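Local coordinates for AlgW protein (Pseudomonas aeruginosa, PDB 7CO3) that probably acts as a serine-type endopeptidase of the HtrA kind, a trypsin-like protease domain joined to a PDZ domain, at residues A67-T72 / G107-M112. The protein carries 1 engineered substitution. Numbering follows the deposited sequence.
Sequences ANLYTT and GSAVIM
Leu69 lies over the neighbouring strand at Ser108 and Ala109: its CG comes within 3.7 Å of Ala109 CB, and its CD1 lies 3.5 Å from the carbonyl oxygen Ser108 O. A first torsion of -73°, with CG anti to the carbonyl carbon, brings the branch to the Ala109 methyl, on the same face as Ala67. Beneath the apolar patch, main chain meets main chain in an antiparallel ladder. Ala67 and Ala109 form a hydrogen-bonded pair: Ala67 N reaches Ala109 O at 3.0 Å, nearly straight at 175°, while the return bond from Ala109 N to Ala67 O is more bent. In the Leu69-Gly107 pair, Leu69 N gives a nearly straight 2.9 Å bond to Gly107 O, whereas the bond from Gly107 N to Leu69 O is weak at 128°. Between them, Asn68 and Ser108 make the non-hydrogen-bonded pair, and Ser108 CA sits 3.3 Å from Ala67 O in a CA-H...O contact.

Further out, Val133 and Thr120 pack on Leu69, while Ser108 OG, on the opposite face, is hydrogen-bonded to Gly225 O, with a weak second bond to Asn186 N. The pairing joins two strands of the N-terminal of the two beta-barrels of the chymotrypsin-like fold. Backbone bonds set the register, and Ser108 links this barrel to the loop whose engineered alanine replaces the probable nucleophilic serine, consistent with a tie between the barrels at the active site.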
# COMPACT_ATOMS: atom_id res chain seq x y z
N ALA B 67 5.20 10.00 19.94
CA ALA B 67 4.08 9.95 20.87
C ALA B 67 2.76 10.03 20.11
O ALA B 67 2.72 10.49 18.96
CB ALA B 67 4.14 11.11 21.88
N ASN B 68 1.68 9.60 20.78
CA ASN B 68 0.32 9.85 20.33
C ASN B 68 -0.21 11.18 20.88
O ASN B 68 0.02 11.53 22.04
CB ASN B 68 -0.60 8.70 20.74
CG ASN B 68 -0.17 7.36 20.14
OD1 ASN B 68 0.54 7.33 19.14
ND2 ASN B 68 -0.58 6.27 20.75
N LEU B 69 -0.98 11.88 20.06
CA LEU B 69 -1.65 13.12 20.43
C LEU B 69 -3.16 12.89 20.39
O LEU B 69 -3.68 12.34 19.40
CB LEU B 69 -1.30 14.27 19.48
CG LEU B 69 0.09 14.96 19.50
CD1 LEU B 69 0.04 16.24 18.70
CD2 LEU B 69 0.64 15.26 20.93
N TYR B 70 -3.84 13.32 21.46
CA TYR B 70 -5.30 13.32 21.58
C TYR B 70 -5.72 14.73 21.95
O TYR B 70 -5.35 15.21 23.03
CB TYR B 70 -5.79 12.34 22.64
CG TYR B 70 -5.24 10.96 22.47
CD1 TYR B 70 -5.70 10.13 21.44
CD2 TYR B 70 -4.25 10.48 23.30
CE1 TYR B 70 -5.18 8.87 21.26
CE2 TYR B 70 -3.72 9.22 23.13
CZ TYR B 70 -4.19 8.42 22.12
OH TYR B 70 -3.66 7.17 21.96
N THR B 71 -6.46 15.38 21.06
CA THR B 71 -6.83 16.78 21.19
C THR B 71 -8.35 16.92 21.26
O THR B 71 -9.08 16.19 20.57
CB THR B 71 -6.25 17.63 20.03
OG1 THR B 71 -6.84 17.26 18.77
CG2 THR B 71 -4.76 17.46 19.93
N THR B 72 -8.82 17.82 22.11
CA THR B 72 -10.23 18.15 22.21
C THR B 72 -10.41 19.62 21.89
O THR B 72 -9.62 20.46 22.33
CB THR B 72 -10.82 17.79 23.57
OG1 THR B 72 -9.92 18.22 24.60
CG2 THR B 72 -11.00 16.30 23.68
N GLY B 107 -3.68 12.22 16.50
CA GLY B 107 -2.50 12.56 15.72
C GLY B 107 -1.27 11.99 16.37
O GLY B 107 -1.35 11.12 17.24
N SER B 108 -0.10 12.44 15.89
CA SER B 108 1.17 12.02 16.44
C SER B 108 2.05 13.25 16.65
O SER B 108 1.69 14.36 16.25
CB SER B 108 1.88 11.01 15.53
OG SER B 108 0.94 10.06 15.01
N ALA B 109 3.22 13.04 17.25
CA ALA B 109 4.17 14.13 17.50
C ALA B 109 5.53 13.51 17.78
O ALA B 109 5.63 12.35 18.15
CB ALA B 109 3.74 15.03 18.67
N VAL B 110 6.58 14.31 17.59
CA VAL B 110 7.94 13.81 17.78
C VAL B 110 8.65 14.58 18.89
O VAL B 110 8.76 15.81 18.83
CB VAL B 110 8.76 13.86 16.48
CG1 VAL B 110 10.15 13.31 16.79
CG2 VAL B 110 8.06 13.02 15.37
N ILE B 111 9.20 13.85 19.85
CA ILE B 111 10.01 14.45 20.91
C ILE B 111 11.37 14.83 20.34
O ILE B 111 12.16 13.96 19.98
CB ILE B 111 10.19 13.50 22.09
CG1 ILE B 111 8.85 12.97 22.56
CG2 ILE B 111 10.96 14.21 23.23
CD1 ILE B 111 8.97 11.72 23.39
N MET B 112 11.63 16.13 20.27
CA MET B 112 12.87 16.64 19.69
C MET B 112 13.98 16.92 20.71
O MET B 112 15.15 16.95 20.32
CB MET B 112 12.58 17.92 18.90
CG MET B 112 11.53 17.76 17.82
SD MET B 112 12.02 16.47 16.63
CE MET B 112 13.02 17.46 15.51